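Local coordinates for protein alpha-glucosidase (Pseudoalteromonas sp. K8, PDB 5HQA) that hydrolyses alpha-glucosides as a chloride-activated enzyme of glycoside hydrolase family 97, with acarbose and a calcium ion bound in its active-site pocket, at residues N242-I245 against I246-L249; P472-I475 against S476-F480; T481-A485 against G486-F490; A514-L517 against A518-V521. All blocks are in the same frame, centred on the assembly; numbering follows the deposited sequence.

Overall arrangement
All four contacts are local and largely buried, none lying at the open surface. Interaction 1 belongs to the strand-rich N-terminal part; interactions 2, 3 and 4 lie in the glycoside hydrolase 97 barrel region and follow one another along the chain. Interaction 3 is nearest the centre of the chain and joins its neighbours: Phe-490 packs on Ile-475 and Leu-478 of interaction 2 and on Leu-519 of interaction 4, while the carbonyl oxygens of Leu-484 and Ala-485 meet the side chain of Ile-246 of interaction 1. Interactions 1, 2 and 4 are chiefly helical backbone bonding with flanking side chains. Interaction 3, closer to the calcium ion, instead uses a guanidinium group to hold the loop after a helix.

Interaction 1 (N242-I245 against I246-L249); sequences NSDI and ILNL
Asp-244 and Asn-248 are joined through the backbone, Asn-248 N giving Asp-244 O a hydrogen bond of 2.9 Å that is fairly straight, at 160°. One residue further on, Leu-249 N reaches Ile-245 O at 3.1 Å, but this bond is bent and weak. The chain ahead of the helix supplies partners for amides that have no preceding turn. Ser-243 OG accepts from Ile-245 N at 3.1 Å, and the same hydroxyl is hydrogen-bonded to Ser-106. A water donates to Ser-243 O at 2.8 Å and accepts from Ile-246 N at 3.2 Å, bridging the approach to the helix. Asp-244 holds the N-cap position without capping: its CG stands beside its own backbone N (chi1 -67°), and OD1 makes a salt bridge with Arg-73. Asn-248 ND2 passes Asp-244 CB at 3.8 Å, while its amide is bonded to Trp-66 and to the carbonyl of Val-77. Among the apolar groups, Ile-245 and Leu-249 lie side by side and point the same way. Ile-245 CG1 is swung opposite the backbone N (chi1 -171°), which carries it alongside Leu-249 CD1 at 4.0 Å; both residues rest on Phe-104 of strand 95-104. Leu-249 CG also sits close against Ile-245 O, at 3.3 Å. The geometry is that of an ST turn leading into the first turn of a short helix, 245-248, which here packs against strands 75-89, 95-104 and 224-234 of the N-terminal, galactose mutarotase-like part of the protein.

Interaction 2 (P472-I475 against S476-F480); sequences PEHI and SMLAF
Glu-473 O is gripped by two donors: Ser-476 OG at 2.9 Å and Met-477 N at 3.0 Å. The amide comes up nearly in line with the C=O, whereas the hydroxyl arrives from the side and is tilted 32° from the carbonyl plane. Ser-476 OG can reach back because it sits between its own backbone N and carbonyl carbon (chi1 67°). A water donating to Pro-472 O and accepting from Ser-476 N adds a second link between 472-475 and 476-480. Further along, Leu-478 N bonds His-474 O at 2.9 Å and Ala-479 N bonds Ile-475 O at 3.0 Å. The imidazole of His-474 has Leu-478 laid over one face in a CH-pi contact, with Leu-478 CG 4.0 Å from the ring centroid and 20° off the normal. Leu-478 CD1 comes still closer to the rim, 3.6 Å from His-474 NE2, which is itself hydrogen-bonded to Arg-458 O. Replacing the histidine by an alanine would probably leave Arg-458 O without this mate and uncover one flank of Leu-478. Met-477 CE lies 3.5 Å from Glu-473 OE1, its thioether chain crossing the carboxylate chain; the Glu-473 side chain is about 4 Å from the magnesium ion bound by Gly-565, Asp-566 and Asp-592. Helix 474-478 lies beside that metal site, with Ser-476 bonded through its backbone to Gly-565, Ile-475 packed against helix 513-522, and Ala-479 and Phe-480 touching Ile-568 of strand 567-574.

Interaction 3 (T481-A485 against G486-F490); sequences TRMLA and GPMDF
Arg-482 reaches forward to the chain that follows its own helix and takes two successive carbonyls by hydrogen bonds. NH1 donates to Pro-487 O at 2.8 Å, nearly straight at 166° and close to the guanidinium plane. NH2 donates to Gly-486 O at 2.9 Å, a more bent bond whose donor stands above the carbonyl plane. The side chain bends at chi2 (67°), folding the guanidinium toward the loop. NH1 also bonds Glu-455 O, the backbone oxygen of a calcium ligand. An uncharged, short residue such as alanine in place of the arginine would probably leave the carbonyls of Gly-486 and Pro-487 without these donors and the loop freer to shift. A third, weak bond belongs to the backbone: Gly-486 N to Met-483 O, at 3.4 Å. Gly-486 is the first residue to leave the short, weakly bonded helix about 482-485, with a positive phi of 145°, where a CB would clash with Ala-485 O. This helix exit leads into a buried segment of the barrel region: Met-488 is bonded through its backbone to Tyr-524 and Asp-489 to Arg-454, the end of strand 451-454, while the Asp-489 carboxylate, at the centre of an inverse gamma turn, bonds Tyr-266, Asn-434 and His-436. The remaining contacts are packing. Met-488 CB lies over one face of the guanidinium, toward its rim and 3.4 Å from Arg-482 NH1, and the same CB meets Met-483 SD at 3.6 Å. The two methionine side chains cross at about a right angle, and Met-483, doubly bent, brings CE to 3.7 Å from Gly-486 O.

Interaction 4 (A514-L517 against A518-V521); sequences AKQL and ALYV
Gln-516 and Leu-519 both carry CG beside the backbone N (chi1 -70° and -63°), and a further bend of Gln-516 at chi2 (-62°) folds its amide along the leucine, so that the two side chains lie side by side and point the same way. Gln-516 OE1 comes to 3.9 Å from Leu-519 CD1; this buried oxygen is gripped by Gln-460 NE2 and by the backbone N atoms of Gly-493 and Ile-494, while NE2 is bonded to Thr-511. Leu-519 CG also settles against Lys-515 O, at 3.3 Å. Along the backbone, Ala-518 N bonds Ala-514 O at 3.0 Å and Leu-519 N bonds Lys-515 O at 3.2 Å, the i to i+4 pattern of an alpha-helix. Helix 513-522 then kinks: Tyr-520 N turns to Leu-517 O at 3.2 Å, approaching above the carbonyl plane, and Val-521 N to Ala-518 O at 3.0 Å, both three residues back. Leu-517 O additionally meets the edge of the Tyr-520 ring, in its plane, with CD2 3.4 Å away. The hydroxyl of that ring is bonded to the carbonyl of Met-529 on strand 527-529 of the barrel's parallel sheet. Lys-515, fully extended, sends NZ to Ser-651 OG and Thr-591 O, and Ala-518 touches Val-590, linking this helix to strand 585-591 and the loop at Ser-651.

Interaction 1 (N242-I245 against I246-L249)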
loop_
_atom_site.group_PDB
_atom_site.type_symbol
_atom_site.label_atom_id
_atom_site.label_comp_id
_atom_site.label_asym_id
_atom_site.label_seq_id
_atom_site.Cartn_x
_atom_site.Cartn_y
_atom_site.Cartn_z
ATOM N N ASN A 242 -7.361 -0.721 -12.107
ATOM C CA ASN A 242 -8.807 -0.642 -11.903
ATOM C C ASN A 242 -9.435 -1.941 -11.388
ATOM O O ASN A 242 -10.658 -2.055 -11.384
ATOM C CB ASN A 242 -9.480 -0.204 -13.204
ATOM C CG ASN A 242 -9.148 1.225 -13.550
ATOM O OD1 ASN A 242 -9.032 2.070 -12.658
ATOM N ND2 ASN A 242 -8.972 1.509 -14.838
ATOM N N SER A 243 -8.650 -2.895 -10.924
ATOM C CA SER A 243 -9.194 -4.148 -10.419
ATOM C C SER A 243 -9.419 -4.081 -8.905
ATOM O O SER A 243 -8.665 -3.432 -8.177
ATOM C CB SER A 243 -8.245 -5.299 -10.757
ATOM O OG SER A 243 -8.677 -6.500 -10.145
ATOM N N ASP A 244 -10.477 -4.758 -8.440
ATOM C CA ASP A 244 -10.757 -4.925 -7.016
ATOM C C ASP A 244 -10.383 -6.315 -6.501
ATOM O O ASP A 244 -10.875 -6.734 -5.447
ATOM C CB ASP A 244 -12.239 -4.671 -6.734
ATOM C CG ASP A 244 -12.639 -3.225 -6.950
ATOM O OD1 ASP A 244 -12.030 -2.327 -6.327
ATOM O OD2 ASP A 244 -13.575 -2.986 -7.744
ATOM N N ILE A 245 -9.537 -7.046 -7.224
ATOM C CA ILE A 245 -9.336 -8.455 -6.900
ATOM C C ILE A 245 -8.751 -8.621 -5.496
ATOM O O ILE A 245 -9.143 -9.531 -4.757
ATOM C CB ILE A 245 -8.475 -9.132 -7.982
ATOM C CG1 ILE A 245 -8.438 -10.641 -7.764
ATOM C CG2 ILE A 245 -7.052 -8.549 -8.013
ATOM C CD1 ILE A 245 -7.778 -11.372 -8.911
ATOM N N ILE A 246 -7.844 -7.726 -5.080
ATOM C CA ILE A 246 -7.230 -7.890 -3.759
ATOM C C ILE A 246 -8.288 -7.778 -2.665
ATOM O O ILE A 246 -8.377 -8.633 -1.774
ATOM C CB ILE A 246 -6.091 -6.875 -3.546
ATOM C CG1 ILE A 246 -4.974 -7.080 -4.582
ATOM C CG2 ILE A 246 -5.528 -7.008 -2.130
ATOM C CD1 ILE A 246 -4.398 -8.497 -4.604
ATOM N N LEU A 247 -9.118 -6.733 -2.717
ATOM C CA LEU A 247 -10.189 -6.610 -1.730
ATOM C C LEU A 247 -11.154 -7.782 -1.806
ATOM O O LEU A 247 -11.603 -8.293 -0.773
ATOM C CB LEU A 247 -10.956 -5.306 -1.930
ATOM C CG LEU A 247 -10.260 -4.010 -1.507
ATOM C CD1 LEU A 247 -11.113 -2.831 -1.961
ATOM C CD2 LEU A 247 -10.056 -3.979 0.003
ATOM N N ASN A 248 -11.512 -8.205 -3.024
ATOM C CA ASN A 248 -12.521 -9.254 -3.172
ATOM C C ASN A 248 -12.063 -10.587 -2.604
ATOM O O ASN A 248 -12.904 -11.444 -2.302
ATOM C CB ASN A 248 -12.900 -9.426 -4.640
ATOM C CG ASN A 248 -14.031 -8.504 -5.049
ATOM O OD1 ASN A 248 -14.916 -8.210 -4.244
ATOM N ND2 ASN A 248 -14.009 -8.039 -6.294
ATOM N N LEU A 249 -10.761 -10.788 -2.448
ATOM C CA LEU A 249 -10.268 -12.048 -1.917
ATOM C C LEU A 249 -10.142 -12.038 -0.401
ATOM O O LEU A 249 -9.772 -13.057 0.179
ATOM C CB LEU A 249 -8.924 -12.393 -2.560
ATOM C CG LEU A 249 -9.045 -12.764 -4.038
ATOM C CD1 LEU A 249 -7.677 -13.023 -4.605
ATOM C CD2 LEU A 249 -9.942 -14.001 -4.227
HETATM O O HOH W 1 -7.041 -5.083 -6.669
#

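Interaction 2 (P472-I475 against S476-F480)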
loop_
_atom_site.group_PDB
_atom_site.type_symbol
_atom_site.label_atom_id
_atom_site.label_comp_id
_atom_site.label_asym_id
_atom_site.label_seq_id
_atom_site.Cartn_x
_atom_site.Cartn_y
_atom_site.Cartn_z
ATOM N N PRO A 472 12.319 11.327 -10.838
ATOM C CA PRO A 472 11.059 11.759 -11.464
ATOM C C PRO A 472 10.091 10.630 -11.788
ATOM O O PRO A 472 8.874 10.829 -11.676
ATOM C CB PRO A 472 11.552 12.462 -12.729
ATOM C CG PRO A 472 12.855 13.073 -12.281
ATOM C CD PRO A 472 13.485 12.054 -11.376
ATOM N N GLU A 473 10.580 9.447 -12.169
ATOM C CA GLU A 473 9.680 8.355 -12.556
ATOM C C GLU A 473 9.022 7.653 -11.366
ATOM O O GLU A 473 8.175 6.770 -11.571
ATOM C CB GLU A 473 10.444 7.318 -13.389
ATOM C CG GLU A 473 11.427 6.503 -12.555
ATOM C CD GLU A 473 12.220 5.500 -13.381
ATOM O OE1 GLU A 473 12.068 5.470 -14.627
ATOM O OE2 GLU A 473 13.006 4.743 -12.771
ATOM N N HIS A 474 9.385 8.018 -10.135
ATOM C CA HIS A 474 9.005 7.210 -8.977
ATOM C C HIS A 474 7.484 7.074 -8.840
ATOM O O HIS A 474 6.970 5.969 -8.619
ATOM C CB HIS A 474 9.611 7.809 -7.706
ATOM C CG HIS A 474 9.434 6.947 -6.493
ATOM N ND1 HIS A 474 9.881 5.640 -6.434
ATOM C CD2 HIS A 474 8.850 7.202 -5.299
ATOM C CE1 HIS A 474 9.579 5.130 -5.253
ATOM N NE2 HIS A 474 8.958 6.059 -4.543
ATOM N N ILE A 475 6.740 8.187 -8.933
ATOM C CA ILE A 475 5.291 8.092 -8.750
ATOM C C ILE A 475 4.678 7.184 -9.812
ATOM O O ILE A 475 3.818 6.343 -9.511
ATOM C CB ILE A 475 4.630 9.485 -8.764
ATOM C CG1 ILE A 475 5.280 10.415 -7.726
ATOM C CG2 ILE A 475 3.121 9.346 -8.524
ATOM C CD1 ILE A 475 5.266 9.860 -6.303
ATOM N N SER A 476 5.103 7.335 -11.070
ATOM C CA SER A 476 4.533 6.509 -12.126
ATOM C C SER A 476 4.988 5.059 -12.030
ATOM O O SER A 476 4.403 4.201 -12.698
ATOM C CB SER A 476 4.878 7.098 -13.496
ATOM O OG SER A 476 6.272 7.011 -13.740
ATOM N N MET A 477 6.018 4.767 -11.228
ATOM C CA MET A 477 6.316 3.382 -10.868
ATOM C C MET A 477 5.382 2.895 -9.766
ATOM O O MET A 477 4.754 1.837 -9.895
ATOM C CB MET A 477 7.770 3.254 -10.409
ATOM C CG MET A 477 8.790 3.479 -11.500
ATOM S SD MET A 477 8.753 2.142 -12.720
ATOM C CE MET A 477 10.159 2.625 -13.743
ATOM N N LEU A 478 5.284 3.661 -8.672
ATOM C CA LEU A 478 4.424 3.276 -7.555
ATOM C C LEU A 478 3.019 2.936 -8.018
ATOM O O LEU A 478 2.418 1.962 -7.547
ATOM C CB LEU A 478 4.351 4.408 -6.519
ATOM C CG LEU A 478 5.607 4.704 -5.691
ATOM C CD1 LEU A 478 5.349 5.919 -4.783
ATOM C CD2 LEU A 478 6.028 3.489 -4.866
ATOM N N ALA A 479 2.480 3.734 -8.942
ATOM C CA ALA A 479 1.076 3.600 -9.322
ATOM C C ALA A 479 0.751 2.224 -9.890
ATOM O O ALA A 479 -0.403 1.791 -9.818
ATOM C CB ALA A 479 0.698 4.678 -10.339
ATOM N N PHE A 480 1.732 1.529 -10.468
ATOM C CA PHE A 480 1.485 0.233 -11.091
ATOM C C PHE A 480 2.196 -0.901 -10.363
ATOM O O PHE A 480 2.245 -2.033 -10.866
ATOM C CB PHE A 480 1.903 0.258 -12.565
ATOM C CG PHE A 480 1.186 1.301 -13.381
ATOM C CD1 PHE A 480 -0.050 1.024 -13.952
ATOM C CD2 PHE A 480 1.752 2.560 -13.579
ATOM C CE1 PHE A 480 -0.717 1.980 -14.696
ATOM C CE2 PHE A 480 1.095 3.529 -14.328
ATOM C CZ PHE A 480 -0.140 3.239 -14.893
HETATM O O HOH W 2 6.382 9.804 -11.848
#

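Interaction 3 (T481-A485 against G486-F490)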
loop_
_atom_site.group_PDB
_atom_site.type_symbol
_atom_site.label_atom_id
_atom_site.label_comp_id
_atom_site.label_asym_id
_atom_site.label_seq_id
_atom_site.Cartn_x
_atom_site.Cartn_y
_atom_site.Cartn_z
ATOM N N THR A 481 2.751 -0.622 -9.192
ATOM C CA THR A 481 3.407 -1.652 -8.410
ATOM C C THR A 481 2.875 -1.586 -6.984
ATOM O O THR A 481 1.852 -2.202 -6.669
ATOM C CB THR A 481 4.931 -1.470 -8.471
ATOM O OG1 THR A 481 5.279 -0.147 -8.032
ATOM C CG2 THR A 481 5.451 -1.669 -9.903
ATOM N N ARG A 482 3.547 -0.805 -6.130
ATOM C CA ARG A 482 3.139 -0.658 -4.733
ATOM C C ARG A 482 1.653 -0.321 -4.588
ATOM O O ARG A 482 0.968 -0.870 -3.716
ATOM C CB ARG A 482 3.999 0.421 -4.067
ATOM C CG ARG A 482 3.438 0.955 -2.758
ATOM C CD ARG A 482 3.442 -0.097 -1.641
ATOM N NE ARG A 482 2.908 0.487 -0.410
ATOM C CZ ARG A 482 1.612 0.670 -0.168
ATOM N NH1 ARG A 482 1.221 1.233 0.970
ATOM N NH2 ARG A 482 0.705 0.281 -1.061
ATOM N N MET A 483 1.130 0.579 -5.430
ATOM C CA MET A 483 -0.252 1.014 -5.234
ATOM C C MET A 483 -1.265 -0.060 -5.620
ATOM O O MET A 483 -2.437 0.054 -5.240
ATOM C CB MET A 483 -0.534 2.306 -6.007
ATOM C CG MET A 483 0.306 3.502 -5.552
ATOM S SD MET A 483 0.372 3.763 -3.755
ATOM C CE MET A 483 -1.327 4.216 -3.411
ATOM N N LEU A 484 -0.853 -1.099 -6.357
ATOM C CA LEU A 484 -1.755 -2.227 -6.580
ATOM C C LEU A 484 -2.071 -2.971 -5.286
ATOM O O LEU A 484 -3.097 -3.661 -5.211
ATOM C CB LEU A 484 -1.158 -3.195 -7.604
ATOM C CG LEU A 484 -0.798 -2.626 -8.983
ATOM C CD1 LEU A 484 -0.338 -3.759 -9.897
ATOM C CD2 LEU A 484 -1.969 -1.870 -9.610
ATOM N N ALA A 485 -1.218 -2.850 -4.267
ATOM C CA ALA A 485 -1.459 -3.544 -3.007
ATOM C C ALA A 485 -2.526 -2.862 -2.163
ATOM O O ALA A 485 -3.218 -3.541 -1.401
ATOM C CB ALA A 485 -0.158 -3.662 -2.207
ATOM N N GLY A 486 -2.681 -1.541 -2.281
ATOM C CA GLY A 486 -3.619 -0.799 -1.460
ATOM C C GLY A 486 -3.099 0.591 -1.120
ATOM O O GLY A 486 -2.076 1.036 -1.656
ATOM N N PRO A 487 -3.785 1.295 -0.209
ATOM C CA PRO A 487 -3.444 2.707 0.049
ATOM C C PRO A 487 -2.034 2.893 0.600
ATOM O O PRO A 487 -1.474 2.015 1.260
ATOM C CB PRO A 487 -4.501 3.153 1.071
ATOM C CG PRO A 487 -5.086 1.875 1.635
ATOM C CD PRO A 487 -4.999 0.871 0.514
ATOM N N MET A 488 -1.458 4.063 0.324
ATOM C CA MET A 488 -0.128 4.382 0.818
ATOM C C MET A 488 -0.122 5.759 1.450
ATOM O O MET A 488 -0.649 6.713 0.868
ATOM C CB MET A 488 0.920 4.337 -0.291
ATOM C CG MET A 488 2.305 4.757 0.208
ATOM S SD MET A 488 3.520 4.832 -1.110
ATOM C CE MET A 488 4.996 5.320 -0.194
ATOM N N ASP A 489 0.487 5.853 2.634
ATOM C CA ASP A 489 0.771 7.123 3.307
ATOM C C ASP A 489 2.071 7.685 2.729
ATOM O O ASP A 489 3.163 7.495 3.269
ATOM C CB ASP A 489 0.872 6.900 4.817
ATOM C CG ASP A 489 1.041 8.201 5.613
ATOM O OD1 ASP A 489 0.350 9.204 5.298
ATOM O OD2 ASP A 489 1.853 8.206 6.583
ATOM N N PHE A 490 1.947 8.388 1.593
ATOM C CA PHE A 490 3.110 8.937 0.889
ATOM C C PHE A 490 3.597 10.254 1.492
ATOM O O PHE A 490 4.768 10.619 1.304
ATOM C CB PHE A 490 2.762 9.140 -0.595
ATOM C CG PHE A 490 3.921 9.622 -1.434
ATOM C CD1 PHE A 490 4.788 8.712 -2.026
ATOM C CD2 PHE A 490 4.148 10.986 -1.620
ATOM C CE1 PHE A 490 5.870 9.150 -2.786
ATOM C CE2 PHE A 490 5.232 11.438 -2.376
ATOM C CZ PHE A 490 6.094 10.514 -2.958
#

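Interaction 4 (A514-L517 against A518-V521)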
loop_
_atom_site.group_PDB
_atom_site.type_symbol
_atom_site.label_atom_id
_atom_site.label_comp_id
_atom_site.label_asym_id
_atom_site.label_seq_id
_atom_site.Cartn_x
_atom_site.Cartn_y
_atom_site.Cartn_z
ATOM N N ALA A 514 2.951 21.640 -9.275
ATOM C CA ALA A 514 1.679 21.041 -9.661
ATOM C C ALA A 514 1.695 19.527 -9.478
ATOM O O ALA A 514 0.664 18.932 -9.150
ATOM C CB ALA A 514 1.342 21.414 -11.106
ATOM N N LYS A 515 2.850 18.883 -9.659
ATOM C CA LYS A 515 2.908 17.440 -9.429
ATOM C C LYS A 515 2.632 17.115 -7.963
ATOM O O LYS A 515 1.988 16.103 -7.653
ATOM C CB LYS A 515 4.265 16.889 -9.874
ATOM C CG LYS A 515 4.457 15.394 -9.575
ATOM C CD LYS A 515 5.518 14.798 -10.488
ATOM C CE LYS A 515 5.905 13.385 -10.080
ATOM N NZ LYS A 515 7.052 12.921 -10.915
ATOM N N GLN A 516 3.091 17.974 -7.043
ATOM C CA GLN A 516 2.791 17.760 -5.630
ATOM C C GLN A 516 1.291 17.807 -5.370
ATOM O O GLN A 516 0.779 17.058 -4.530
ATOM C CB GLN A 516 3.511 18.794 -4.767
ATOM C CG GLN A 516 5.023 18.616 -4.718
ATOM C CD GLN A 516 5.423 17.287 -4.113
ATOM O OE1 GLN A 516 4.965 16.924 -3.024
ATOM N NE2 GLN A 516 6.250 16.532 -4.835
ATOM N N LEU A 517 0.566 18.682 -6.080
ATOM C CA LEU A 517 -0.888 18.729 -5.928
ATOM C C LEU A 517 -1.545 17.485 -6.517
ATOM O O LEU A 517 -2.481 16.924 -5.929
ATOM C CB LEU A 517 -1.441 19.983 -6.599
ATOM C CG LEU A 517 -0.920 21.313 -6.068
ATOM C CD1 LEU A 517 -1.511 22.457 -6.869
ATOM C CD2 LEU A 517 -1.262 21.451 -4.595
ATOM N N ALA A 518 -1.066 17.043 -7.679
ATOM C CA ALA A 518 -1.648 15.882 -8.341
ATOM C C ALA A 518 -1.593 14.632 -7.466
ATOM O O ALA A 518 -2.448 13.745 -7.599
ATOM C CB ALA A 518 -0.926 15.635 -9.664
ATOM N N LEU A 519 -0.600 14.538 -6.570
ATOM C CA LEU A 519 -0.458 13.339 -5.743
ATOM C C LEU A 519 -1.715 13.042 -4.936
ATOM O O LEU A 519 -1.983 11.880 -4.615
ATOM C CB LEU A 519 0.724 13.487 -4.791
ATOM C CG LEU A 519 2.100 13.631 -5.429
ATOM C CD1 LEU A 519 3.175 13.724 -4.346
ATOM C CD2 LEU A 519 2.371 12.471 -6.379
ATOM N N TYR A 520 -2.486 14.072 -4.573
ATOM C CA TYR A 520 -3.659 13.851 -3.736
ATOM C C TYR A 520 -4.741 13.070 -4.461
ATOM O O TYR A 520 -5.631 12.513 -3.809
ATOM C CB TYR A 520 -4.209 15.196 -3.226
ATOM C CG TYR A 520 -3.306 15.785 -2.166
ATOM C CD1 TYR A 520 -3.489 15.477 -0.825
ATOM C CD2 TYR A 520 -2.238 16.593 -2.513
ATOM C CE1 TYR A 520 -2.649 15.981 0.146
ATOM C CE2 TYR A 520 -1.384 17.100 -1.546
ATOM C CZ TYR A 520 -1.596 16.792 -0.219
ATOM O OH TYR A 520 -0.746 17.289 0.740
ATOM N N VAL A 521 -4.701 13.030 -5.789
ATOM C CA VAL A 521 -5.633 12.216 -6.544
ATOM C C VAL A 521 -4.960 10.983 -7.136
ATOM O O VAL A 521 -5.624 9.957 -7.311
ATOM C CB VAL A 521 -6.328 13.045 -7.647
ATOM C CG1 VAL A 521 -7.513 12.267 -8.243
ATOM C CG2 VAL A 521 -6.797 14.381 -7.082
#